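Eukaryotic translation initiation factor 4E type 5 (Leishmania major, PDB 7KCJ) probably binds the 7-methylguanosine cap of messenger RNA and takes part in the initiation of translation, as other eIF4E proteins do. Local coordinates at residues 18-23 with 48-53; 78-83 with 139-144. All coordinates share one frame; numbering follows the deposited sequence.

In the fold
Contacts 1 and 2 join four strands of one curved antiparallel sheet, in the order 48-55, 13-23, 77-82 and 136-143, with their centres about 9 Å apart. Contact 1 supplies an edge of the sheet within this chain, while contact 2 lies nearer its middle, about 4 Å from the centre of the chain as against 12 Å. Between them runs the pairing of 13-23 with 77-82, where S21 O lies 2.8 Å from I79 N and F19 N 2.8 Å from A81 O, both probable hydrogen bonds. Along the chain, contact 1 is complete before contact 2 begins, yet these neighbouring strands join the two directly.

Contact 1: 18-23 with 48-53; sequences WFVSFL and QKLDWI
F19 turns the edge of its ring onto the indole of W52. CD1 of F19 comes within 3.7 Å of CD2 of W52, over the centre of the indole, and the two ring planes stand at 79°, a T-shaped pair. CB of F19 lies over the six-membered ring of the same indole, 4.0 Å from its centroid, adding a CH-pi contact. D51 O sits above one face of the F19 ring toward its rim, while CB of K49 meets the ring edge, 3.7 Å from CE2 of F19. With CG of F19 anti to the backbone N (chi1 -163°), the ring lies between K49 and W52. Farther along, the Q48 amide approaches the edge of the F22 ring, its plane turned 79° from the ring; OE1 of Q48 is 3.7 Å from CD2 of F22.

The strands run antiparallel, with a classic beta bulge that shifts their register by one: L50 and D51 both face V20. V20 N donates to D51 O at 3.2 Å, from well above the carbonyl plane, whereas V20 O receives L50 N at 2.9 Å. Reciprocal backbone bonds pair W18 with I53 and F22 with Q48 on either side of the bulge. Just past it, W52 N donates a hydrogen bond to OD1 of D51, meeting it from above the carboxylate plane.

Opposite the face carrying F19 and W52, CG2 of V20 touches CD1 of I53 at 3.7 Å, and CD1 of L50 packs against CB of F22. Helix 56-64 covers this apolar side: V20, L50 and I53 all touch T62, and I53 also reaches L59. On the F19 side, K17 makes a cation-pi contact with W52, and NZ of K49 hydrogen-bonds to the carbonyl of K85.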
loop_
_atom_site.group_PDB
_atom_site.type_symbol
_atom_site.label_atom_id
_atom_site.label_comp_id
_atom_site.label_asym_id
_atom_site.label_seq_id
_atom_site.Cartn_x
_atom_site.Cartn_y
_atom_site.Cartn_z
ATOM N N TRP A 18 -6.369 -8.414 7.617
ATOM C CA TRP A 18 -5.150 -7.723 7.231
ATOM C C TRP A 18 -4.534 -7.095 8.473
ATOM O O TRP A 18 -5.257 -6.492 9.261
ATOM C CB TRP A 18 -5.485 -6.626 6.186
ATOM C CG TRP A 18 -6.116 -7.181 4.934
ATOM C CD1 TRP A 18 -7.388 -7.664 4.796
ATOM C CD2 TRP A 18 -5.487 -7.332 3.648
ATOM N NE1 TRP A 18 -7.588 -8.109 3.505
ATOM C CE2 TRP A 18 -6.427 -7.945 2.790
ATOM C CE3 TRP A 18 -4.238 -6.982 3.135
ATOM C CZ2 TRP A 18 -6.140 -8.228 1.450
ATOM C CZ3 TRP A 18 -3.944 -7.293 1.814
ATOM C CH2 TRP A 18 -4.891 -7.900 0.989
ATOM N N PHE A 19 -3.221 -7.253 8.673
ATOM C CA PHE A 19 -2.547 -6.624 9.801
ATOM C C PHE A 19 -1.959 -5.284 9.369
ATOM O O PHE A 19 -1.278 -5.199 8.347
ATOM C CB PHE A 19 -1.457 -7.514 10.398
ATOM C CG PHE A 19 -1.047 -7.060 11.776
ATOM C CD1 PHE A 19 -1.790 -7.410 12.887
ATOM C CD2 PHE A 19 0.061 -6.250 11.958
ATOM C CE1 PHE A 19 -1.423 -6.974 14.160
ATOM C CE2 PHE A 19 0.426 -5.818 13.229
ATOM C CZ PHE A 19 -0.319 -6.177 14.318
ATOM N N VAL A 20 -2.212 -4.244 10.157
ATOM C CA VAL A 20 -1.758 -2.892 9.851
ATOM C C VAL A 20 -0.577 -2.530 10.749
ATOM O O VAL A 20 -0.609 -2.775 11.957
ATOM C CB VAL A 20 -2.903 -1.854 9.998
ATOM C CG1 VAL A 20 -2.493 -0.507 9.423
ATOM C CG2 VAL A 20 -4.191 -2.341 9.331
ATOM N N SER A 21 0.472 -1.983 10.160
ATOM C CA SER A 21 1.646 -1.555 10.907
ATOM C C SER A 21 2.244 -0.299 10.283
ATOM O O SER A 21 2.052 -0.028 9.095
ATOM C CB SER A 21 2.674 -2.673 11.005
ATOM O OG SER A 21 3.103 -2.999 9.700
ATOM N N PHE A 22 2.954 0.480 11.083
ATOM C CA PHE A 22 3.536 1.728 10.615
ATOM C C PHE A 22 5.040 1.713 10.810
ATOM O O PHE A 22 5.496 1.579 11.938
ATOM C CB PHE A 22 2.895 2.900 11.373
ATOM C CG PHE A 22 3.565 4.232 11.161
ATOM C CD1 PHE A 22 3.479 4.881 9.945
ATOM C CD2 PHE A 22 4.267 4.837 12.178
ATOM C CE1 PHE A 22 4.090 6.100 9.753
ATOM C CE2 PHE A 22 4.871 6.062 11.984
ATOM C CZ PHE A 22 4.787 6.678 10.774
ATOM N N LEU A 23 5.805 1.895 9.752
ATOM C CA LEU A 23 7.263 1.943 9.841
ATOM C C LEU A 23 7.737 3.358 9.543
ATOM O O LEU A 23 7.612 3.823 8.417
ATOM C CB LEU A 23 7.909 0.944 8.865
ATOM C CG LEU A 23 9.472 0.975 8.721
ATOM C CD1 LEU A 23 10.162 0.879 10.043
ATOM C CD2 LEU A 23 9.976 -0.166 7.872
ATOM N N GLN A 48 5.979 -0.071 14.211
ATOM C CA GLN A 48 4.998 0.149 15.254
ATOM C C GLN A 48 3.754 -0.602 14.818
ATOM O O GLN A 48 3.155 -0.239 13.816
ATOM C CB GLN A 48 4.714 1.653 15.398
ATOM C CG GLN A 48 5.985 2.506 15.490
ATOM C CD GLN A 48 5.707 3.973 15.773
ATOM O OE1 GLN A 48 4.549 4.410 15.872
ATOM N NE2 GLN A 48 6.750 4.768 15.899
ATOM N N LYS A 49 3.405 -1.685 15.519
ATOM C CA LYS A 49 2.234 -2.484 15.156
ATOM C C LYS A 49 0.941 -1.818 15.553
ATOM O O LYS A 49 0.843 -1.241 16.633
ATOM C CB LYS A 49 2.275 -3.875 15.800
ATOM C CG LYS A 49 3.445 -4.732 15.338
ATOM C CD LYS A 49 3.321 -6.154 15.860
ATOM C CE LYS A 49 4.411 -7.051 15.292
ATOM N NZ LYS A 49 4.059 -8.500 15.344
ATOM N N LEU A 50 -0.066 -1.919 14.677
ATOM C CA LEU A 50 -1.382 -1.396 15.006
ATOM C C LEU A 50 -2.208 -2.639 15.391
ATOM O O LEU A 50 -1.959 -3.173 16.463
ATOM C CB LEU A 50 -1.978 -0.505 13.895
ATOM C CG LEU A 50 -1.405 0.925 13.770
ATOM C CD1 LEU A 50 -0.062 0.941 13.038
ATOM C CD2 LEU A 50 -2.429 1.862 13.067
ATOM N N ASP A 51 -3.069 -3.182 14.515
ATOM C CA ASP A 51 -3.873 -4.361 14.829
ATOM C C ASP A 51 -4.507 -4.940 13.538
ATOM O O ASP A 51 -4.382 -4.352 12.458
ATOM C CB ASP A 51 -4.984 -3.951 15.812
ATOM C CG ASP A 51 -5.504 -5.059 16.704
ATOM O OD1 ASP A 51 -5.135 -6.245 16.470
ATOM O OD2 ASP A 51 -6.264 -4.745 17.647
ATOM N N TRP A 52 -5.199 -6.078 13.659
ATOM C CA TRP A 52 -5.903 -6.703 12.552
ATOM C C TRP A 52 -7.129 -5.888 12.182
ATOM O O TRP A 52 -7.797 -5.349 13.066
ATOM C CB TRP A 52 -6.433 -8.080 12.987
ATOM C CG TRP A 52 -5.384 -9.095 13.296
ATOM C CD1 TRP A 52 -5.023 -9.560 14.529
ATOM C CD2 TRP A 52 -4.573 -9.800 12.343
ATOM N NE1 TRP A 52 -4.028 -10.507 14.403
ATOM C CE2 TRP A 52 -3.732 -10.671 13.070
ATOM C CE3 TRP A 52 -4.450 -9.751 10.947
ATOM C CZ2 TRP A 52 -2.825 -11.525 12.442
ATOM C CZ3 TRP A 52 -3.546 -10.589 10.324
ATOM C CH2 TRP A 52 -2.765 -11.482 11.063
ATOM N N ILE A 53 -7.489 -5.890 10.899
ATOM C CA ILE A 53 -8.714 -5.279 10.435
ATOM C C ILE A 53 -9.482 -6.326 9.595
ATOM O O ILE A 53 -8.885 -7.048 8.792
ATOM C CB ILE A 53 -8.506 -3.932 9.695
ATOM C CG1 ILE A 53 -7.571 -4.075 8.445
ATOM C CG2 ILE A 53 -8.032 -2.835 10.665
ATOM C CD1 ILE A 53 -7.433 -2.791 7.613
#

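Contact 2: 78-83 with 139-144; sequences LIFARN and LRIAAR
CD1 of I141 is the bump that meets the ring of F80: it approaches CE1 of F80 obliquely, to 3.6 Å, and so is set beside one end of that ring. CG1 of I141 is anti to its own carbonyl carbon (chi1 -49°), and CD1 extends from there to the ring. At the base of the ring, CB of F80 and CB of L139 lie side by side, 4.1 Å apart, while L139 O lies in the plane of the F80 ring at its edge. L78 sits across from I141, with CB of L78 4.4 Å from CB of I141. These four residues share one apolar face. Helix 108-121 covers F80, L139 and I141, while L78 meets L66 in a loop. This sheet-to-helix packing belongs to the eIF4E fold, in which helices back a curved antiparallel sheet.

The other face carries I79 and R140. CD1 of I79 lies at the edge of the R140 guanidinium, near its plane, and CG1 of I79 is 4.3 Å from CD of R140. NE of R140 forms a salt bridge with OE2 of E156 on the next strand.

Reciprocal backbone bonds join L78 to I141 and F80 to L139; I141 N meets L78 O at 2.8 Å. One face of the pair is thus wholly apolar, whereas the other is mixed: aliphatic I79 lies beside R140, whose charge is probably offset largely by E156.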
loop_
_atom_site.group_PDB
_atom_site.type_symbol
_atom_site.label_atom_id
_atom_site.label_comp_id
_atom_site.label_asym_id
_atom_site.label_seq_id
_atom_site.Cartn_x
_atom_site.Cartn_y
_atom_site.Cartn_z
ATOM N N LEU A 78 3.103 2.881 5.628
ATOM C CA LEU A 78 1.941 2.315 6.305
ATOM C C LEU A 78 1.719 0.992 5.582
ATOM O O LEU A 78 1.584 0.992 4.370
ATOM C CB LEU A 78 0.714 3.218 6.184
ATOM C CG LEU A 78 -0.556 2.677 6.832
ATOM C CD1 LEU A 78 -0.376 2.537 8.342
ATOM C CD2 LEU A 78 -1.765 3.591 6.520
ATOM N N ILE A 79 1.783 -0.125 6.284
ATOM C CA ILE A 79 1.732 -1.458 5.673
ATOM C C ILE A 79 0.479 -2.262 6.030
ATOM O O ILE A 79 0.079 -2.289 7.195
ATOM C CB ILE A 79 3.012 -2.206 6.126
ATOM C CG1 ILE A 79 4.302 -1.426 5.720
ATOM C CG2 ILE A 79 3.049 -3.662 5.630
ATOM C CD1 ILE A 79 5.651 -1.987 6.367
ATOM N N PHE A 80 -0.122 -2.938 5.038
ATOM C CA PHE A 80 -1.277 -3.813 5.236
ATOM C C PHE A 80 -0.883 -5.183 4.689
ATOM O O PHE A 80 -0.570 -5.295 3.495
ATOM C CB PHE A 80 -2.518 -3.307 4.472
ATOM C CG PHE A 80 -2.983 -1.922 4.854
ATOM C CD1 PHE A 80 -2.337 -0.799 4.369
ATOM C CD2 PHE A 80 -4.076 -1.745 5.685
ATOM C CE1 PHE A 80 -2.764 0.469 4.725
ATOM C CE2 PHE A 80 -4.493 -0.477 6.045
ATOM C CZ PHE A 80 -3.847 0.621 5.554
ATOM N N ALA A 81 -0.906 -6.229 5.535
ATOM C CA ALA A 81 -0.550 -7.565 5.064
ATOM C C ALA A 81 -1.647 -8.553 5.371
ATOM O O ALA A 81 -2.035 -8.685 6.529
ATOM C CB ALA A 81 0.759 -8.037 5.680
ATOM N N ARG A 82 -2.115 -9.278 4.354
ATOM C CA ARG A 82 -3.154 -10.263 4.564
ATOM C C ARG A 82 -2.625 -11.473 5.350
ATOM O O ARG A 82 -1.637 -12.086 4.945
ATOM C CB ARG A 82 -3.771 -10.671 3.216
ATOM C CG ARG A 82 -5.033 -11.506 3.378
ATOM C CD ARG A 82 -5.574 -11.955 2.040
ATOM N NE ARG A 82 -4.603 -12.758 1.294
ATOM C CZ ARG A 82 -4.443 -14.071 1.442
ATOM N NH1 ARG A 82 -5.190 -14.745 2.307
ATOM N NH2 ARG A 82 -3.539 -14.720 0.718
ATOM N N ASN A 83 -3.262 -11.783 6.498
ATOM C CA ASN A 83 -2.946 -12.913 7.384
ATOM C C ASN A 83 -1.514 -12.948 7.930
ATOM O O ASN A 83 -1.052 -14.028 8.301
ATOM C CB ASN A 83 -3.239 -14.252 6.683
ATOM C CG ASN A 83 -4.680 -14.619 6.505
ATOM O OD1 ASN A 83 -5.024 -15.431 5.637
ATOM N ND2 ASN A 83 -5.568 -14.074 7.322
ATOM N N LEU A 139 -0.067 -4.356 0.764
ATOM C CA LEU A 139 -0.285 -3.006 0.307
ATOM C C LEU A 139 0.600 -2.103 1.160
ATOM O O LEU A 139 0.544 -2.181 2.381
ATOM C CB LEU A 139 -1.755 -2.664 0.526
ATOM C CG LEU A 139 -2.342 -1.506 -0.241
ATOM C CD1 LEU A 139 -2.255 -1.732 -1.730
ATOM C CD2 LEU A 139 -3.804 -1.371 0.133
ATOM N N ARG A 140 1.452 -1.283 0.525
ATOM C CA ARG A 140 2.346 -0.383 1.236
ATOM C C ARG A 140 2.069 1.042 0.780
ATOM O O ARG A 140 2.081 1.319 -0.405
ATOM C CB ARG A 140 3.810 -0.763 0.992
ATOM C CG ARG A 140 4.058 -2.270 1.022
ATOM C CD ARG A 140 5.328 -2.627 1.732
ATOM N NE ARG A 140 6.502 -2.269 0.948
ATOM C CZ ARG A 140 7.725 -2.128 1.449
ATOM N NH1 ARG A 140 7.940 -2.289 2.750
ATOM N NH2 ARG A 140 8.743 -1.824 0.654
ATOM N N ILE A 141 1.762 1.936 1.708
ATOM C CA ILE A 141 1.458 3.328 1.389
ATOM C C ILE A 141 2.563 4.239 1.908
ATOM O O ILE A 141 2.877 4.191 3.092
ATOM C CB ILE A 141 0.063 3.722 1.896
ATOM C CG1 ILE A 141 -0.996 2.697 1.495
ATOM C CG2 ILE A 141 -0.321 5.079 1.398
ATOM C CD1 ILE A 141 -2.365 2.973 2.186
ATOM N N ALA A 142 3.243 4.958 1.006
ATOM C CA ALA A 142 4.353 5.824 1.382
ATOM C C ALA A 142 4.088 7.294 1.131
ATOM O O ALA A 142 3.838 7.679 -0.014
ATOM C CB ALA A 142 5.606 5.410 0.640
ATOM N N ALA A 143 4.213 8.131 2.166
ATOM C CA ALA A 143 4.061 9.583 1.990
ATOM C C ALA A 143 5.283 10.103 1.228
ATOM O O ALA A 143 6.423 9.882 1.663
ATOM C CB ALA A 143 4.001 10.273 3.346
ATOM N N ARG A 144 5.060 10.797 0.105
ATOM C CA ARG A 144 6.163 11.361 -0.667
ATOM C C ARG A 144 5.946 12.870 -0.983
ATOM O O ARG A 144 5.915 13.247 -2.162
ATOM C CB ARG A 144 6.351 10.556 -1.963
ATOM C CG ARG A 144 6.715 9.094 -1.719
ATOM C CD ARG A 144 7.703 8.575 -2.739
ATOM N NE ARG A 144 8.919 8.083 -2.096
ATOM C CZ ARG A 144 10.131 8.599 -2.285
ATOM N NH1 ARG A 144 10.301 9.630 -3.105
ATOM N NH2 ARG A 144 11.181 8.092 -1.650
#